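Local atomic coordinates of RNA methyltransferase, TrmH family (Porphyromonas gingivalis, PDB entry 2I6D), a protein that probably binds RNA and methylates it, acting as a TrmH-family (SPOUT) methyltransferase with an N-terminal domain that resembles a substrate-binding module. Residues K34-M39 with L87-D92; A29-K34 with V146-M151. All blocks are in the same frame, centred on the assembly; numbering follows the deposited sequence. Where two conformers were deposited one is given.

Contact 1. Residues K34-M39 with L87-D92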
ATOM      1  N   LYS A  34       1.194 -17.304   3.164  1.00 27.00           N
ATOM      2  CA  LYS A  34       1.982 -16.630   2.120  1.00 27.56           C
ATOM      3  C   LYS A  34       2.324 -15.207   2.580  1.00 26.63           C
ATOM      4  O   LYS A  34       3.494 -14.787   2.582  1.00 26.42           O
ATOM      5  CB  LYS A  34       1.231 -16.601   0.782  1.00 27.55           C
ATOM      6  CG  LYS A  34       1.106 -17.934   0.103  1.00 29.92           C
ATOM      7  CD  LYS A  34       0.541 -17.800  -1.329  1.00 30.83           C
ATOM      8  CE  LYS A  34      -0.336 -19.012  -1.677  1.00 35.01           C
ATOM      9  NZ  LYS A  34      -0.681 -19.069  -3.131  1.00 36.31           N
ATOM     10  N   LEU A  35       1.300 -14.476   3.009  1.00 25.78           N
ATOM     11  CA  LEU A  35       1.487 -13.117   3.398  1.00 26.40           C
ATOM     12  C   LEU A  35       2.206 -13.016   4.740  1.00 26.38           C
ATOM     13  O   LEU A  35       3.081 -12.163   4.890  1.00 26.34           O
ATOM     14  CB  LEU A  35       0.159 -12.348   3.418  1.00 26.59           C
ATOM     15  CG  LEU A  35      -0.521 -12.113   2.063  1.00 25.94           C
ATOM     16  CD1 LEU A  35      -1.930 -11.611   2.325  1.00 27.90           C
ATOM     17  CD2 LEU A  35       0.263 -11.138   1.195  1.00 27.42           C
ATOM     18  N   VAL A  36       1.869 -13.885   5.693  1.00 27.06           N
ATOM     19  CA  VAL A  36       2.508 -13.818   7.006  1.00 27.05           C
ATOM     20  C   VAL A  36       3.999 -14.121   6.859  1.00 27.88           C
ATOM     21  O   VAL A  36       4.835 -13.366   7.363  1.00 27.12           O
ATOM     22  CB  VAL A  36       1.812 -14.758   8.049  1.00 28.11           C
ATOM     23  CG1 VAL A  36       2.633 -14.838   9.327  1.00 27.87           C
ATOM     24  CG2 VAL A  36       0.395 -14.238   8.379  1.00 26.23           C
ATOM     25  N   GLY A  37       4.327 -15.190   6.127  1.00 27.81           N
ATOM     26  CA  GLY A  37       5.721 -15.578   5.881  1.00 28.77           C
ATOM     27  C   GLY A  37       6.524 -14.456   5.249  1.00 29.42           C
ATOM     28  O   GLY A  37       7.627 -14.117   5.693  1.00 30.01           O
ATOM     29  N   GLU A  38       5.965 -13.826   4.232  1.00 29.47           N
ATOM     30  CA  GLU A  38       6.703 -12.760   3.598  1.00 30.02           C
ATOM     31  C   GLU A  38       6.884 -11.502   4.431  1.00 29.96           C
ATOM     32  O   GLU A  38       7.909 -10.810   4.283  1.00 29.85           O
ATOM     33  CB  GLU A  38       6.112 -12.386   2.254  1.00 30.18           C
ATOM     34  CG  GLU A  38       7.130 -11.594   1.441  1.00 34.55           C
ATOM     35  CD  GLU A  38       7.112 -11.930  -0.004  1.00 37.21           C
ATOM     36  OE1 GLU A  38       6.162 -12.628  -0.436  1.00 38.90           O
ATOM     37  OE2 GLU A  38       8.071 -11.501  -0.697  1.00 38.09           O
HETATM   38  N   MSE A  39       5.921 -11.193   5.293  0.50 28.50           N
HETATM   39  CA  MSE A  39       5.975  -9.924   6.011  0.50 28.20           C
HETATM   40  C   MSE A  39       6.638 -10.022   7.409  0.50 28.18           C
HETATM   41  O   MSE A  39       7.044  -9.004   7.985  0.50 27.55           O
HETATM   42  CB  MSE A  39       4.574  -9.308   6.092  0.50 27.81           C
HETATM   43  CG  MSE A  39       3.907  -9.041   4.739  0.50 24.83           C
HETATM   44 SE   MSE A  39       2.039  -8.387   4.966  0.50 29.23          SE
HETATM   45  CE  MSE A  39       2.396  -6.674   5.872  0.50 20.66           C
ATOM     46  N   LEU A  87      -3.930 -19.270   9.774  1.00 28.42           N
ATOM     47  CA  LEU A  87      -2.812 -18.549  10.336  1.00 28.55           C
ATOM     48  C   LEU A  87      -3.162 -17.055  10.296  1.00 28.30           C
ATOM     49  O   LEU A  87      -3.552 -16.536   9.256  1.00 27.07           O
ATOM     50  CB  LEU A  87      -1.530 -18.828   9.511  1.00 27.90           C
ATOM     51  CG  LEU A  87      -0.213 -18.282  10.048  1.00 28.77           C
ATOM     52  CD1 LEU A  87       0.165 -18.987  11.352  1.00 27.63           C
ATOM     53  CD2 LEU A  87       0.888 -18.428   8.950  1.00 28.71           C
HETATM   54  N   MSE A  88      -3.050 -16.392  11.438  1.00 28.86           N
HETATM   55  CA  MSE A  88      -3.332 -14.975  11.514  1.00 31.53           C
HETATM   56  C   MSE A  88      -2.253 -14.371  12.395  1.00 29.81           C
HETATM   57  O   MSE A  88      -2.006 -14.860  13.508  1.00 29.41           O
HETATM   58  CB  MSE A  88      -4.736 -14.745  12.104  1.00 31.79           C
HETATM   59  CG  MSE A  88      -5.210 -13.289  12.054  1.00 33.41           C
HETATM   60 SE   MSE A  88      -7.158 -13.208  12.473  1.00 40.89          SE
HETATM   61  CE  MSE A  88      -7.417 -11.261  12.223  1.00 36.47           C
ATOM     62  N   ALA A  89      -1.583 -13.338  11.883  1.00 28.15           N
ATOM     63  CA  ALA A  89      -0.528 -12.628  12.620  1.00 27.77           C
ATOM     64  C   ALA A  89      -1.018 -11.244  12.987  1.00 27.84           C
ATOM     65  O   ALA A  89      -1.789 -10.643  12.252  1.00 28.38           O
ATOM     66  CB  ALA A  89       0.767 -12.531  11.741  1.00 25.96           C
ATOM     67  N   VAL A  90      -0.549 -10.716  14.115  1.00 27.70           N
ATOM     68  CA  VAL A  90      -0.786  -9.331  14.432  1.00 26.04           C
ATOM     69  C   VAL A  90       0.591  -8.664  14.441  1.00 26.66           C
ATOM     70  O   VAL A  90       1.499  -9.129  15.146  1.00 26.69           O
ATOM     71  CB  VAL A  90      -1.489  -9.141  15.789  1.00 26.48           C
ATOM     72  CG1 VAL A  90      -1.598  -7.631  16.094  1.00 25.41           C
ATOM     73  CG2 VAL A  90      -2.909  -9.773  15.771  1.00 25.36           C
ATOM     74  N   PHE A  91       0.734  -7.604  13.651  1.00 24.85           N
ATOM     75  CA  PHE A  91       1.976  -6.836  13.574  1.00 25.89           C
ATOM     76  C   PHE A  91       1.747  -5.446  14.090  1.00 26.58           C
ATOM     77  O   PHE A  91       0.625  -4.923  14.001  1.00 26.58           O
ATOM     78  CB  PHE A  91       2.435  -6.695  12.123  1.00 25.63           C
ATOM     79  CG  PHE A  91       2.849  -7.989  11.483  1.00 26.55           C
ATOM     80  CD1 PHE A  91       4.039  -8.628  11.852  1.00 26.00           C
ATOM     81  CD2 PHE A  91       2.078  -8.543  10.471  1.00 28.55           C
ATOM     82  CE1 PHE A  91       4.428  -9.837  11.241  1.00 28.36           C
ATOM     83  CE2 PHE A  91       2.476  -9.735   9.831  1.00 30.64           C
ATOM     84  CZ  PHE A  91       3.652 -10.378  10.229  1.00 28.84           C
ATOM     85  N   ASP A  92       2.818  -4.824  14.597  1.00 26.46           N
ATOM     86  CA  ASP A  92       2.803  -3.418  14.905  1.00 26.72           C
ATOM     87  C   ASP A  92       2.640  -2.589  13.641  1.00 27.09           C
ATOM     88  O   ASP A  92       3.312  -2.824  12.621  1.00 26.17           O
ATOM     89  CB  ASP A  92       4.129  -3.006  15.551  1.00 26.89           C
ATOM     90  CG  ASP A  92       4.242  -3.423  17.005  1.00 27.83           C
ATOM     91  OD1 ASP A  92       3.274  -3.985  17.573  1.00 27.80           O
ATOM     92  OD2 ASP A  92       5.319  -3.161  17.571  1.00 27.75           O
TER
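Val-36, with Met-39 one turn further on, lays helix 33-39 against Leu-87, Ala-89 and Phe-91 of strand 87-92, a buried helix-on-sheet contact of apolar side chains, without hydrogen bonds, inside the N-terminal alpha/beta domain. Strand alternation supplies the surface: every second residue points toward the helix, while Met-88 between them points away. The two axes come within 8.6 Å and run in broadly the same direction, 37° apart. Val-36 wedges in at the middle. With CG1 anti to the backbone N (chi1 171°), its two methyls straddle Ala-89 CB, CG1 and CG2 each lying 3.8 Å from that atom. The small side chain of Ala-89 suits this spot, because the beta-branched fork can settle directly onto the strand; the CA atoms of Val-36 and Ala-89 are 6.5 Å apart. Leu-87 closes one flank. Its CB points toward the helix, and with CG trans to the amide nitrogen (chi1 -173°) one branch does the touching, CD2 lying 3.9 Å from Val-36 CB. Phe-91 spans the wider gap that opens further along the strand. The ring reaches across with its far end leading, Phe-91 CZ coming 4.1 Å from Met-39 C at a slant. The carbonyl O of Val-36 meets the ring at its edge, near the ring plane, 4.3 Å from Phe-91 CZ. Met-39, modelled as selenomethionine, touches this ring more loosely through its CB. Leu-48 of strand 45-51 packs on Val-36, Leu-87 and Ala-89 together, and Val-30 of strand 27-31 touches both Met-39 and Phe-91. Strand 87-92 is thus the central one of three neighbouring strands beneath the helix, while Val-90 of the same strand packs on Phe-12 and Leu-13 of helix 7-15.

Contact 2. Residues A29-K34 with V146-M151; sequences AVEGPK and VVQASM
Gln-148 OE1 accepts a hydrogen bond from Glu-31 N at 2.8 Å, with an N-H...O angle of 159°, and the same oxygen lies 2.8 Å from a water, which also stands 2.8 Å from Ala-29 O. This is an interdomain contact: strand 27-31, at the margin of the N-terminal sheet, meets the segment around helix 144-148 of the SpoU methylase domain. The amide of Gln-148 takes both backbone polar groups of one residue, since Gln-148 NE2 donates to Glu-31 O at 3.1 Å, almost straight at 171°. An outer strand has peptide groups turned away from its sheet, and a glutamine amide, with acceptor and donor side by side, can satisfy both much as a neighbouring strand would. The paired bonds also fix which way round the amide lies. A bend at chi2 (-57°) brings the amide over to the strand; the Gln-148 and Glu-31 side chains cross at about a right angle, and Glu-31 CB lies 3.7 Å from Gln-148 OE1. The carboxylate itself is held by Ser-79 OG and Thr-80 N. Beside the polar pair is a small apolar patch, in which Val-30 CG2 meets Val-147 CG1 at 3.8 Å, the two branched side chains crossing. Gly-32, with positive phi, makes the turn from strand to helix as the N-cap; a CB here would run into the carbonyl O of Glu-31. Ser-150 ties the backbone back across Gln-148: both its N and its OG donate to Val-147 O, the OG from 2.6 Å, in the carbonyl plane and on a lone pair.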
ATOM      1  N   ALA A  29      -3.689  -6.827  11.377  1.00 27.85           N
ATOM      2  CA  ALA A  29      -3.585  -8.255  11.174  1.00 28.32           C
ATOM      3  C   ALA A  29      -3.319  -8.607   9.704  1.00 28.89           C
ATOM      4  O   ALA A  29      -3.712  -7.876   8.767  1.00 29.42           O
ATOM      5  CB  ALA A  29      -4.858  -8.961  11.667  1.00 29.48           C
ATOM      6  N   VAL A  30      -2.702  -9.760   9.529  1.00 28.44           N
ATOM      7  CA  VAL A  30      -2.381 -10.353   8.230  1.00 27.73           C
ATOM      8  C   VAL A  30      -2.732 -11.824   8.330  1.00 28.14           C
ATOM      9  O   VAL A  30      -2.396 -12.497   9.341  1.00 29.29           O
ATOM     10  CB  VAL A  30      -0.873 -10.186   7.899  1.00 28.42           C
ATOM     11  CG1 VAL A  30      -0.490 -10.809   6.518  1.00 26.34           C
ATOM     12  CG2 VAL A  30      -0.475  -8.683   7.940  1.00 27.25           C
ATOM     13  N   GLU A  31      -3.411 -12.324   7.308  1.00 27.42           N
ATOM     14  CA  GLU A  31      -3.868 -13.715   7.286  1.00 27.67           C
ATOM     15  C   GLU A  31      -3.230 -14.578   6.200  1.00 26.92           C
ATOM     16  O   GLU A  31      -3.011 -14.152   5.053  1.00 26.47           O
ATOM     17  CB  GLU A  31      -5.388 -13.791   7.200  1.00 27.18           C
ATOM     18  CG  GLU A  31      -6.109 -12.977   8.290  1.00 26.26           C
ATOM     19  CD  GLU A  31      -7.620 -13.211   8.231  1.00 28.92           C
ATOM     20  OE1 GLU A  31      -8.019 -14.302   7.786  1.00 28.47           O
ATOM     21  OE2 GLU A  31      -8.407 -12.307   8.590  1.00 28.59           O
ATOM     22  N   GLY A  32      -2.922 -15.805   6.591  1.00 26.17           N
ATOM     23  CA  GLY A  32      -2.497 -16.822   5.659  1.00 25.34           C
ATOM     24  C   GLY A  32      -0.992 -16.972   5.588  1.00 25.77           C
ATOM     25  O   GLY A  32      -0.276 -16.010   5.772  1.00 26.05           O
ATOM     26  N   PRO A  33      -0.505 -18.190   5.314  1.00 25.71           N
ATOM     27  CA  PRO A  33       0.938 -18.432   5.327  1.00 26.14           C
ATOM     28  C   PRO A  33       1.750 -17.596   4.337  1.00 26.67           C
ATOM     29  O   PRO A  33       2.897 -17.276   4.625  1.00 26.40           O
ATOM     30  CB  PRO A  33       1.072 -19.925   4.947  1.00 26.62           C
ATOM     31  CG  PRO A  33      -0.288 -20.356   4.446  1.00 25.95           C
ATOM     32  CD  PRO A  33      -1.295 -19.408   5.032  1.00 25.68           C
ATOM     33  N   LYS A  34       1.194 -17.304   3.164  1.00 27.00           N
ATOM     34  CA  LYS A  34       1.982 -16.630   2.120  1.00 27.56           C
ATOM     35  C   LYS A  34       2.324 -15.207   2.580  1.00 26.63           C
ATOM     36  O   LYS A  34       3.494 -14.787   2.582  1.00 26.42           O
ATOM     37  CB  LYS A  34       1.231 -16.601   0.782  1.00 27.55           C
ATOM     38  CG  LYS A  34       1.106 -17.934   0.103  1.00 29.92           C
ATOM     39  CD  LYS A  34       0.541 -17.800  -1.329  1.00 30.83           C
ATOM     40  CE  LYS A  34      -0.336 -19.012  -1.677  1.00 35.01           C
ATOM     41  NZ  LYS A  34      -0.681 -19.069  -3.131  1.00 36.31           N
ATOM     42  N   VAL A 146      -6.992  -4.199   1.730  1.00 29.03           N
ATOM     43  CA  VAL A 146      -5.745  -3.932   1.017  1.00 28.82           C
ATOM     44  C   VAL A 146      -4.665  -4.963   1.306  1.00 28.63           C
ATOM     45  O   VAL A 146      -4.081  -5.511   0.375  1.00 28.01           O
ATOM     46  CB  VAL A 146      -5.205  -2.519   1.273  1.00 28.90           C
ATOM     47  CG1 VAL A 146      -3.822  -2.326   0.555  1.00 27.31           C
ATOM     48  CG2 VAL A 146      -6.257  -1.481   0.809  1.00 29.12           C
ATOM     49  N   VAL A 147      -4.432  -5.251   2.589  1.00 29.01           N
ATOM     50  CA  VAL A 147      -3.386  -6.200   2.998  1.00 29.27           C
ATOM     51  C   VAL A 147      -3.533  -7.537   2.289  1.00 29.77           C
ATOM     52  O   VAL A 147      -2.581  -8.033   1.664  1.00 29.20           O
ATOM     53  CB  VAL A 147      -3.392  -6.441   4.538  1.00 29.25           C
ATOM     54  CG1 VAL A 147      -2.621  -7.713   4.911  1.00 29.21           C
ATOM     55  CG2 VAL A 147      -2.818  -5.211   5.254  1.00 29.59           C
ATOM     56  N   GLN A 148      -4.723  -8.124   2.388  1.00 28.86           N
ATOM     57  CA  GLN A 148      -4.955  -9.441   1.829  1.00 28.89           C
ATOM     58  C   GLN A 148      -4.808  -9.488   0.300  1.00 29.92           C
ATOM     59  O   GLN A 148      -4.574 -10.560  -0.253  1.00 29.92           O
ATOM     60  CB  GLN A 148      -6.314  -9.990   2.259  1.00 28.67           C
ATOM     61  CG  GLN A 148      -6.386 -10.208   3.780  1.00 27.23           C
ATOM     62  CD  GLN A 148      -5.293 -11.132   4.324  1.00 27.84           C
ATOM     63  OE1 GLN A 148      -4.618 -10.782   5.275  1.00 28.02           O
ATOM     64  NE2 GLN A 148      -5.139 -12.321   3.730  1.00 24.82           N
ATOM     65  N   ALA A 149      -4.940  -8.337  -0.357  1.00 31.00           N
ATOM     66  CA  ALA A 149      -4.799  -8.251  -1.814  1.00 32.24           C
ATOM     67  C   ALA A 149      -3.413  -7.739  -2.231  1.00 33.32           C
ATOM     68  O   ALA A 149      -3.186  -7.469  -3.424  1.00 34.15           O
ATOM     69  CB  ALA A 149      -5.882  -7.353  -2.385  1.00 32.14           C
ATOM     70  N   SER A 150      -2.495  -7.630  -1.265  1.00 33.03           N
ATOM     71  CA  SER A 150      -1.201  -6.975  -1.507  1.00 33.15           C
ATOM     72  C   SER A 150      -0.117  -7.850  -2.176  1.00 32.97           C
ATOM     73  O   SER A 150       0.889  -7.318  -2.667  1.00 32.48           O
ATOM     74  CB  SER A 150      -0.673  -6.337  -0.192  1.00 33.18           C
ATOM     75  OG  SER A 150      -0.289  -7.340   0.742  1.00 32.26           O
HETATM   76  N   MSE A 151      -0.308  -9.170  -2.194  0.50 33.20           N
HETATM   77  CA  MSE A 151       0.662 -10.105  -2.808  0.50 35.01           C
HETATM   78  C   MSE A 151       2.072  -9.992  -2.215  0.50 32.67           C
HETATM   79  O   MSE A 151       3.064 -10.240  -2.908  0.50 32.40           O
HETATM   80  CB  MSE A 151       0.746  -9.908  -4.334  0.50 34.68           C
HETATM   81  CG  MSE A 151       0.056 -10.965  -5.190  0.50 38.16           C
HETATM   82 SE   MSE A 151       1.161 -11.729  -6.670  0.50 42.83          SE
HETATM   83  CE  MSE A 151       2.587 -10.399  -6.854  0.50 43.26           C
TER
HETATM   84  O   HOH W   1      -5.683  -8.816   6.970  1.00 28.26           O

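How the contacts relate
The two contacts lie side by side, their centres about 7 Å apart. Along the chain the segments of contact 1 follow 29-34, overlapping it at Lys-34, and both precede 146-151. Contact 1 is internal to the N-terminal domain, whereas contact 2 joins that domain to the methylase domain. Strand 27-31 links them: Val-30 O and Gly-32 N pair with Ala-89 N and Leu-87 O of its sheet neighbour, while the intervening Glu-31 offers its N and O to Gln-148. The outer edge of the helix-backed sheet in the probable substrate-binding domain thereby meets the probable catalytic domain.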